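Local coordinates for protein mandalate racemase/muconate lactonizing enzyme (Unidentified, PDB 4E4U) that is a putative mandelate racemase/muconate lactonizing enzyme of the enolase superfamily, probably acting on a carboxylate substrate, at residues A[124-129]-A[160-165]; A[229-234]-A[276-281]; A[304-309]-A[327-332]. All blocks are in the same frame, centred on the assembly; numbering follows the deposited sequence.

Contact 1. Residues A[124-129]-A[160-165]; sequences RLRSYT and FTAVKF
Arg126 takes hold of Thr161 side-on with two hydrogen bonds. NE donates to Thr161 OG1 at 2.8 Å, nearly straight at 162°, while NH2 reaches Thr161 O at 3.1 Å, approaching from above the carbonyl plane. Both acceptors lie close to the guanidinium plane, which, with the salt bridge from NH2 to Asp203, fixes the rotation of the flat group. Farther on, Lys164 NZ donates to Tyr128 OH at 2.9 Å; a bend in the lysine chain (chi3 89°) lets CE run past the edge of the ring before the amine meets the hydroxyl.

Backbone pairing is sparse. Lys164 N bonds to Thr129 O at 3.0 Å, and where the strands diverge a water spans the gap, giving to Ser127 O (2.6 Å) and accepting from Thr161 N (2.9 Å). Ala162 N and O are buried with no partner in the model.

The apolar contacts are a CH-pi interaction, with Thr129 CG2 standing over one face of Phe160, 3.8 Å from the ring centroid, and Tyr128 CB against Ala162 CB at 3.8 Å.

The segments belong to a parallel beta-alpha-beta unit of the barrel. Helix 145-158 makes the crossover and sets Asn155 beside Thr129, Phe160 and Val163; strand 203-206 follows strand 162-165, and strand 333-335 lies on the far side of strand 125-130.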
loop_
_atom_site.group_PDB
_atom_site.type_symbol
_atom_site.label_atom_id
_atom_site.label_comp_id
_atom_site.label_asym_id
_atom_site.label_seq_id
_atom_site.Cartn_x
_atom_site.Cartn_y
_atom_site.Cartn_z
ATOM N N ARG A 124 21.063 -28.513 24.092
ATOM C CA ARG A 124 19.784 -28.941 24.647
ATOM C C ARG A 124 18.699 -27.970 24.209
ATOM O O ARG A 124 18.991 -26.838 23.816
ATOM C CB ARG A 124 19.839 -29.017 26.165
ATOM C CG ARG A 124 20.089 -27.689 26.820
ATOM C CD ARG A 124 20.434 -27.854 28.287
ATOM N NE ARG A 124 20.908 -26.594 28.843
ATOM C CZ ARG A 124 20.948 -26.317 30.140
ATOM N NH1 ARG A 124 20.531 -27.214 31.026
ATOM N NH2 ARG A 124 21.400 -25.139 30.551
ATOM N N LEU A 125 17.448 -28.407 24.297
ATOM C CA LEU A 125 16.336 -27.659 23.730
ATOM C C LEU A 125 15.360 -27.219 24.806
ATOM O O LEU A 125 14.763 -28.049 25.494
ATOM C CB LEU A 125 15.592 -28.519 22.713
ATOM C CG LEU A 125 16.416 -29.051 21.545
ATOM C CD1 LEU A 125 15.587 -30.027 20.725
ATOM C CD2 LEU A 125 16.901 -27.896 20.679
ATOM N N ARG A 126 15.186 -25.912 24.943
ATOM C CA ARG A 126 14.186 -25.385 25.857
ATOM C C ARG A 126 12.828 -25.996 25.515
ATOM O O ARG A 126 12.455 -26.092 24.342
ATOM C CB ARG A 126 14.121 -23.860 25.745
ATOM C CG ARG A 126 13.215 -23.202 26.773
ATOM C CD ARG A 126 13.030 -21.726 26.473
ATOM N NE ARG A 126 12.139 -21.099 27.443
ATOM C CZ ARG A 126 11.629 -19.879 27.318
ATOM N NH1 ARG A 126 11.922 -19.136 26.254
ATOM N NH2 ARG A 126 10.819 -19.400 28.257
ATOM N N SER A 127 12.088 -26.411 26.535
ATOM C CA SER A 127 10.793 -27.033 26.297
ATOM C C SER A 127 9.692 -26.446 27.174
ATOM O O SER A 127 9.961 -25.726 28.134
ATOM C CB SER A 127 10.874 -28.545 26.494
ATOM O OG SER A 127 10.968 -28.864 27.864
ATOM N N TYR A 128 8.449 -26.748 26.824
ATOM C CA TYR A 128 7.320 -26.370 27.655
ATOM C C TYR A 128 6.327 -27.504 27.663
ATOM O O TYR A 128 6.409 -28.409 26.831
ATOM C CB TYR A 128 6.650 -25.108 27.137
ATOM C CG TYR A 128 5.817 -25.250 25.881
ATOM C CD1 TYR A 128 4.464 -25.574 25.953
ATOM C CD2 TYR A 128 6.355 -24.973 24.634
ATOM C CE1 TYR A 128 3.674 -25.645 24.802
ATOM C CE2 TYR A 128 5.579 -25.049 23.481
ATOM C CZ TYR A 128 4.240 -25.382 23.568
ATOM O OH TYR A 128 3.459 -25.445 22.434
ATOM N N THR A 129 5.379 -27.453 28.591
ATOM C CA THR A 129 4.261 -28.381 28.548
ATOM C C THR A 129 2.942 -27.668 28.820
ATOM O O THR A 129 2.907 -26.625 29.480
ATOM C CB THR A 129 4.444 -29.551 29.548
ATOM O OG1 THR A 129 3.358 -30.479 29.408
ATOM C CG2 THR A 129 4.505 -29.040 30.987
ATOM N N PHE A 160 10.820 -26.626 34.209
ATOM C CA PHE A 160 10.185 -25.963 33.069
ATOM C C PHE A 160 10.278 -24.447 33.176
ATOM O O PHE A 160 10.112 -23.869 34.260
ATOM C CB PHE A 160 8.709 -26.350 32.954
ATOM C CG PHE A 160 8.465 -27.661 32.255
ATOM C CD1 PHE A 160 8.643 -27.775 30.881
ATOM C CD2 PHE A 160 8.036 -28.772 32.968
ATOM C CE1 PHE A 160 8.399 -28.970 30.229
ATOM C CE2 PHE A 160 7.792 -29.977 32.320
ATOM C CZ PHE A 160 7.976 -30.074 30.951
ATOM N N THR A 161 10.532 -23.813 32.035
ATOM C CA THR A 161 10.646 -22.357 31.943
ATOM C C THR A 161 9.484 -21.730 31.170
ATOM O O THR A 161 9.520 -20.541 30.850
ATOM C CB THR A 161 11.963 -21.939 31.267
ATOM O OG1 THR A 161 11.995 -22.455 29.931
ATOM C CG2 THR A 161 13.149 -22.476 32.042
ATOM N N ALA A 162 8.462 -22.527 30.866
ATOM C CA ALA A 162 7.251 -22.038 30.209
ATOM C C ALA A 162 6.149 -23.066 30.408
ATOM O O ALA A 162 6.423 -24.268 30.476
ATOM C CB ALA A 162 7.493 -21.796 28.722
ATOM N N VAL A 163 4.909 -22.595 30.522
ATOM C CA VAL A 163 3.763 -23.487 30.683
ATOM C C VAL A 163 2.619 -22.970 29.822
ATOM O O VAL A 163 2.501 -21.758 29.609
ATOM C CB VAL A 163 3.307 -23.605 32.162
ATOM C CG1 VAL A 163 4.388 -24.283 33.006
ATOM C CG2 VAL A 163 2.933 -22.230 32.735
ATOM N N LYS A 164 1.787 -23.882 29.316
ATOM C CA LYS A 164 0.689 -23.512 28.423
ATOM C C LYS A 164 -0.663 -23.953 28.983
ATOM O O LYS A 164 -0.768 -24.981 29.650
ATOM C CB LYS A 164 0.912 -24.108 27.033
ATOM C CG LYS A 164 -0.052 -23.580 25.979
ATOM C CD LYS A 164 0.509 -23.742 24.567
ATOM C CE LYS A 164 0.142 -25.081 23.962
ATOM N NZ LYS A 164 0.596 -25.219 22.542
ATOM N N PHE A 165 -1.702 -23.172 28.701
ATOM C CA PHE A 165 -3.058 -23.474 29.180
ATOM C C PHE A 165 -4.056 -22.755 28.278
ATOM O O PHE A 165 -3.722 -21.731 27.676
ATOM C CB PHE A 165 -3.243 -23.064 30.658
ATOM C CG PHE A 165 -2.755 -21.679 30.960
ATOM C CD1 PHE A 165 -1.414 -21.448 31.234
ATOM C CD2 PHE A 165 -3.633 -20.603 30.950
ATOM C CE1 PHE A 165 -0.955 -20.158 31.485
ATOM C CE2 PHE A 165 -3.183 -19.315 31.203
ATOM C CZ PHE A 165 -1.842 -19.095 31.473
HETATM O O HOH W 1 11.863 -25.130 29.861
#

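Contact 2. Residues A[229-234]-A[276-281]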
loop_
_atom_site.group_PDB
_atom_site.type_symbol
_atom_site.label_atom_id
_atom_site.label_comp_id
_atom_site.label_asym_id
_atom_site.label_seq_id
_atom_site.Cartn_x
_atom_site.Cartn_y
_atom_site.Cartn_z
ATOM N N PRO A 229 2.335 -12.428 28.561
ATOM C CA PRO A 229 2.545 -13.783 28.040
ATOM C C PRO A 229 3.563 -13.784 26.903
ATOM O O PRO A 229 3.657 -12.816 26.124
ATOM C CB PRO A 229 1.169 -14.191 27.493
ATOM C CG PRO A 229 0.222 -13.113 27.862
ATOM C CD PRO A 229 1.000 -11.898 28.236
ATOM N N LEU A 230 4.301 -14.881 26.798
ATOM C CA LEU A 230 5.241 -15.058 25.698
ATOM C C LEU A 230 4.510 -15.173 24.355
ATOM O O LEU A 230 5.008 -14.713 23.334
ATOM C CB LEU A 230 6.139 -16.271 25.961
ATOM C CG LEU A 230 7.009 -16.821 24.820
ATOM C CD1 LEU A 230 7.880 -15.762 24.170
ATOM C CD2 LEU A 230 7.879 -17.961 25.321
ATOM N N TRP A 231 3.333 -15.785 24.347
ATOM C CA TRP A 231 2.528 -15.757 23.134
ATOM C C TRP A 231 1.045 -15.931 23.364
ATOM O O TRP A 231 0.607 -16.380 24.428
ATOM C CB TRP A 231 3.026 -16.765 22.091
ATOM C CG TRP A 231 2.787 -18.236 22.346
ATOM C CD1 TRP A 231 1.587 -18.871 22.534
ATOM C CD2 TRP A 231 3.775 -19.267 22.314
ATOM N NE1 TRP A 231 1.781 -20.233 22.669
ATOM C CE2 TRP A 231 3.126 -20.501 22.522
ATOM C CE3 TRP A 231 5.167 -19.268 22.131
ATOM C CZ2 TRP A 231 3.807 -21.715 22.567
ATOM C CZ3 TRP A 231 5.845 -20.472 22.173
ATOM C CH2 TRP A 231 5.165 -21.680 22.389
ATOM N N PHE A 232 0.300 -15.556 22.331
ATOM C CA PHE A 232 -1.143 -15.722 22.224
ATOM C C PHE A 232 -1.298 -16.633 21.005
ATOM O O PHE A 232 -1.010 -16.222 19.871
ATOM C CB PHE A 232 -1.749 -14.339 22.004
ATOM C CG PHE A 232 -3.263 -14.287 21.919
ATOM C CD1 PHE A 232 -4.076 -15.377 22.211
ATOM C CD2 PHE A 232 -3.871 -13.101 21.521
ATOM C CE1 PHE A 232 -5.470 -15.261 22.123
ATOM C CE2 PHE A 232 -5.245 -12.994 21.434
ATOM C CZ PHE A 232 -6.044 -14.071 21.733
ATOM N N GLU A 233 -1.686 -17.884 21.252
ATOM C CA GLU A 233 -1.684 -18.940 20.238
ATOM C C GLU A 233 -2.990 -18.972 19.452
ATOM O O GLU A 233 -4.058 -18.816 20.038
ATOM C CB GLU A 233 -1.505 -20.286 20.946
ATOM C CG GLU A 233 -1.402 -21.501 20.044
ATOM C CD GLU A 233 -0.689 -22.666 20.718
ATOM O OE1 GLU A 233 0.164 -22.424 21.598
ATOM O OE2 GLU A 233 -0.961 -23.826 20.352
ATOM N N GLU A 234 -2.907 -19.190 18.138
ATOM C CA GLU A 234 -4.099 -19.381 17.299
ATOM C C GLU A 234 -5.288 -18.523 17.735
ATOM O O GLU A 234 -6.329 -19.051 18.141
ATOM C CB GLU A 234 -4.527 -20.853 17.303
ATOM C CG GLU A 234 -3.582 -21.809 16.600
ATOM C CD GLU A 234 -4.331 -22.996 16.037
ATOM O OE1 GLU A 234 -5.000 -23.700 16.822
ATOM O OE2 GLU A 234 -4.300 -23.205 14.811
ATOM N N ALA A 276 1.998 -13.688 12.208
ATOM C CA ALA A 276 2.558 -14.307 13.407
ATOM C C ALA A 276 4.061 -14.124 13.426
ATOM O O ALA A 276 4.689 -13.995 12.373
ATOM C CB ALA A 276 2.207 -15.793 13.459
ATOM N N SER A 277 4.644 -14.135 14.622
ATOM C CA SER A 277 6.093 -14.029 14.770
ATOM C C SER A 277 6.708 -15.300 15.338
ATOM O O SER A 277 7.926 -15.397 15.474
ATOM C CB SER A 277 6.459 -12.850 15.660
ATOM O OG SER A 277 5.871 -12.997 16.936
ATOM N N ILE A 278 5.860 -16.263 15.684
ATOM C CA ILE A 278 6.304 -17.541 16.224
ATOM C C ILE A 278 5.533 -18.618 15.474
ATOM O O ILE A 278 4.304 -18.633 15.501
ATOM C CB ILE A 278 6.036 -17.628 17.742
ATOM C CG1 ILE A 278 6.851 -16.563 18.490
ATOM C CG2 ILE A 278 6.374 -19.013 18.286
ATOM C CD1 ILE A 278 6.402 -16.344 19.931
ATOM N N LEU A 279 6.258 -19.488 14.770
ATOM C CA LEU A 279 5.639 -20.488 13.907
ATOM C C LEU A 279 5.627 -21.856 14.559
ATOM O O LEU A 279 6.681 -22.426 14.862
ATOM C CB LEU A 279 6.370 -20.583 12.571
ATOM C CG LEU A 279 6.503 -19.302 11.772
ATOM C CD1 LEU A 279 7.049 -19.602 10.380
ATOM C CD2 LEU A 279 5.176 -18.584 11.673
ATOM N N GLN A 280 4.424 -22.378 14.753
ATOM C CA GLN A 280 4.211 -23.638 15.443
ATOM C C GLN A 280 3.937 -24.773 14.464
ATOM O O GLN A 280 2.951 -25.504 14.576
ATOM C CB GLN A 280 3.075 -23.483 16.444
ATOM C CG GLN A 280 3.351 -22.385 17.453
ATOM C CD GLN A 280 2.185 -22.121 18.362
ATOM O OE1 GLN A 280 1.071 -21.865 17.902
ATOM N NE2 GLN A 280 2.434 -22.165 19.668
ATOM N N LEU A 281 4.839 -24.932 13.508
ATOM C CA LEU A 281 4.743 -26.038 12.573
ATOM C C LEU A 281 4.771 -27.374 13.321
ATOM O O LEU A 281 5.451 -27.519 14.347
ATOM C CB LEU A 281 5.891 -25.953 11.559
ATOM C CG LEU A 281 7.321 -26.080 12.103
ATOM C CD1 LEU A 281 7.804 -27.528 12.171
ATOM C CD2 LEU A 281 8.285 -25.254 11.269
#
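Trp231 and Glu233 reach over strand 255-257 to Ile278 and Gln280. These residues sit on two parallel strands of the TIM-barrel-like domain that are not direct neighbours: strand 255-257 runs between them and is paired with both. The spacing shows it, with the CA atoms of Trp231 and Ile278 8.1 Å apart, too far for backbone bonds, so side chains make nearly all of the contact.

The tight part centres on one carboxylate oxygen. Glu233 OE1 accepts from Gln280 NE2 at 3.0 Å and from Trp231 NE1 at 2.9 Å. The two donors arrive very differently: the indole N-H uses the lone pair directed away from the other oxygen, although the bond is bent at 132°, whereas the amide comes from above the carboxylate plane. Gln280, stretched out beyond CG, brings NE2 to 3.2 Å from Trp231 CZ2 as well, and its amide stands 83° from the indole plane. Lys164 completes the surroundings with a salt bridge to the same oxygen. Three donors on OE1 fix the turn of the carboxylate, while Glu259 brings a like charge close to OE2.

Toward the start of the segments the packing is looser and wholly apolar in its side chains. Ile278 CD1 lies 3.9 Å from Trp231 CE3, and Leu230 adds little more than its carbonyl oxygen, 4.0 Å from that same methyl carbon. Ser277, just before Ile278, is partly exposed, and Ser215 of a second subunit packs on it. Trp231 CG lies between its backbone N and carbonyl carbon (chi1 72°), which turns the indole so that CE3 lies beside Ile278 CD1 while NE1 bonds to Glu233 OE1.

Contact 3. Residues A[304-309]-A[327-332]; sequences AQIAPH and TPNFLI
Ala304 receives the side chain of Asn329: ND2 donates to Ala304 O at 3.1 Å in an almost straight bond (171°), with the oxygen in the amide plane. The same nitrogen also bonds Ala296 O in helix 289-301, tying the start of the segment to that helix. At Gln305, the extended chain lies obliquely across Leu331, NE2 being 3.8 Å from Leu331 CD1. That nitrogen donates to a water that in turn gives a weak bond to Phe330 O, while Gln305 OE1 is held by Gln178 of a second subunit.

Ile306 carries the backbone link. Its N donates to Asn329 O and its O accepts from Leu331 N, both at 2.9 Å and nearly in line with the carbonyls, forming a single bridge around Phe330. In the conformer given, one of two, its CD1 meets Thr327 CG2 tip to tip at 3.6 Å. Ala307 then offers its CA to Ile332 O, 3.1 Å away in a CA-H...O contact, and its CB to the Ile332 CG2 methyl. Finally Pro308 CD comes up to the edge of the Phe330 ring, 4.1 Å from CE1.

The type I turn 327-330, which follows helix 314-325, thus lies against strand 305-306 and leads the chain on to strand 333-335. Two backbone bonds and the Asn329 amide bond, all close to straight, hold residues 327-332 to strand 305-306 although they form no regular strand, and mostly apolar contacts run alongside; the chemistry implies a join that rests on a few direct polar bonds.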
loop_
_atom_site.group_PDB
_atom_site.type_symbol
_atom_site.label_atom_id
_atom_site.label_comp_id
_atom_site.label_asym_id
_atom_site.label_seq_id
_atom_site.Cartn_x
_atom_site.Cartn_y
_atom_site.Cartn_z
ATOM N N ALA A 304 11.365 -14.093 12.443
ATOM C CA ALA A 304 10.421 -14.873 13.230
ATOM C C ALA A 304 11.135 -16.089 13.812
ATOM O O ALA A 304 12.232 -16.450 13.373
ATOM C CB ALA A 304 9.218 -15.295 12.373
ATOM N N GLN A 305 10.504 -16.731 14.784
ATOM C CA GLN A 305 11.077 -17.903 15.427
ATOM C C GLN A 305 10.204 -19.122 15.199
ATOM O O GLN A 305 9.030 -19.007 14.835
ATOM C CB GLN A 305 11.209 -17.668 16.929
ATOM C CG GLN A 305 12.129 -16.531 17.298
ATOM C CD GLN A 305 12.103 -16.259 18.781
ATOM O OE1 GLN A 305 11.110 -15.740 19.320
ATOM N NE2 GLN A 305 13.180 -16.643 19.473
ATOM N N ILE A 306 10.776 -20.309 15.367
ATOM C CA ILE A 306 9.961 -21.518 15.324
ATOM C C ILE A 306 9.813 -22.125 16.711
ATOM O O ILE A 306 10.731 -22.100 17.533
ATOM C CB ILE A 306 10.472 -22.589 14.324
ATOM C CG1 ILE A 306 11.746 -23.268 14.838
ATOM C CG2 ILE A 306 10.660 -21.985 12.933
ATOM C CD1 ILE A 306 12.086 -24.540 14.092
ATOM N N ALA A 307 8.620 -22.638 16.962
ATOM C CA ALA A 307 8.285 -23.301 18.215
ATOM C C ALA A 307 7.415 -24.490 17.846
ATOM O O ALA A 307 6.185 -24.400 17.880
ATOM C CB ALA A 307 7.534 -22.355 19.135
ATOM N N PRO A 308 8.043 -25.606 17.451
ATOM C CA PRO A 308 7.245 -26.682 16.855
ATOM C C PRO A 308 6.181 -27.243 17.790
ATOM O O PRO A 308 6.388 -27.410 19.001
ATOM C CB PRO A 308 8.286 -27.750 16.514
ATOM C CG PRO A 308 9.566 -26.991 16.358
ATOM C CD PRO A 308 9.487 -25.892 17.391
ATOM N N HIS A 309 5.033 -27.527 17.189
ATOM C CA HIS A 309 3.886 -28.087 17.879
ATOM C C HIS A 309 4.057 -29.587 18.048
ATOM O O HIS A 309 4.646 -30.264 17.196
ATOM C CB HIS A 309 2.633 -27.807 17.043
ATOM C CG HIS A 309 1.431 -28.591 17.465
ATOM N ND1 HIS A 309 1.113 -29.814 16.917
ATOM C CD2 HIS A 309 0.450 -28.313 18.357
ATOM C CE1 HIS A 309 0.002 -30.268 17.472
ATOM N NE2 HIS A 309 -0.419 -29.374 18.346
ATOM N N THR A 327 18.388 -25.586 14.112
ATOM C CA THR A 327 17.659 -24.378 13.723
ATOM C C THR A 327 18.141 -23.165 14.518
ATOM O O THR A 327 18.029 -23.146 15.736
ATOM C CB THR A 327 16.142 -24.560 13.947
ATOM O OG1 THR A 327 15.637 -25.558 13.049
ATOM C CG2 THR A 327 15.399 -23.260 13.707
ATOM N N PRO A 328 18.669 -22.140 13.830
ATOM C CA PRO A 328 19.222 -20.999 14.568
ATOM C C PRO A 328 18.156 -20.105 15.211
ATOM O O PRO A 328 18.438 -19.456 16.211
ATOM C CB PRO A 328 20.016 -20.243 13.494
ATOM C CG PRO A 328 19.346 -20.607 12.201
ATOM C CD PRO A 328 18.892 -22.033 12.376
ATOM N N ASN A 329 16.955 -20.074 14.644
ATOM C CA ASN A 329 15.869 -19.251 15.155
ATOM C C ASN A 329 14.839 -20.074 15.923
ATOM O O ASN A 329 13.630 -19.867 15.813
ATOM C CB ASN A 329 15.209 -18.453 14.021
ATOM C CG ASN A 329 14.718 -19.331 12.872
ATOM O OD1 ASN A 329 15.318 -20.360 12.557
ATOM N ND2 ASN A 329 13.644 -18.894 12.211
ATOM N N PHE A 330 15.342 -21.018 16.703
ATOM C CA PHE A 330 14.512 -21.878 17.535
ATOM C C PHE A 330 14.168 -21.182 18.844
ATOM O O PHE A 330 15.053 -20.674 19.533
ATOM C CB PHE A 330 15.269 -23.175 17.820
ATOM C CG PHE A 330 14.652 -24.020 18.902
ATOM C CD1 PHE A 330 13.492 -24.751 18.664
ATOM C CD2 PHE A 330 15.243 -24.103 20.153
ATOM C CE1 PHE A 330 12.930 -25.543 19.666
ATOM C CE2 PHE A 330 14.689 -24.892 21.150
ATOM C CZ PHE A 330 13.536 -25.608 20.908
ATOM N N LEU A 331 12.886 -21.181 19.203
ATOM C CA LEU A 331 12.430 -20.607 20.475
ATOM C C LEU A 331 12.259 -21.657 21.566
ATOM O O LEU A 331 12.876 -21.570 22.627
ATOM C CB LEU A 331 11.106 -19.863 20.278
ATOM C CG LEU A 331 10.387 -19.320 21.520
ATOM C CD1 LEU A 331 11.277 -18.352 22.298
ATOM C CD2 LEU A 331 9.073 -18.644 21.141
ATOM N N ILE A 332 11.416 -22.654 21.311
ATOM C CA ILE A 332 11.052 -23.621 22.343
ATOM C C ILE A 332 10.346 -24.799 21.678
ATOM O O ILE A 332 9.756 -24.646 20.606
ATOM C CB ILE A 332 10.133 -22.945 23.401
ATOM C CG1 ILE A 332 10.085 -23.725 24.717
ATOM C CG2 ILE A 332 8.741 -22.661 22.823
ATOM C CD1 ILE A 332 9.462 -22.904 25.839
HETATM O O HOH W 2 15.443 -17.912 18.354
#

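In the fold
The three contacts meet inside one barrel, their centres 10 to 14 Å apart. Contact 1 joins contact 2 through the salt bridge from Lys164 NZ to Glu233 OE1 (3.0 Å) and the edge-to-face rings of Tyr128 and Trp231. Contacts 2 and 3 lie on adjacent strands: Leu279 N to Gln305 O at 2.8 Å and Leu279 O to Ala307 N at 2.9 Å are probable hydrogen bonds. Ile332 packs against contact 1, its CG1 3.4 Å from Arg126 O and its CD1 3.7 Å from Ala162 CB. A bound dithiol, probably from the crystallisation liquor, lies about 6 Å from the Phe160 side chain; its pocket includes Asn155, which packs on contact 1.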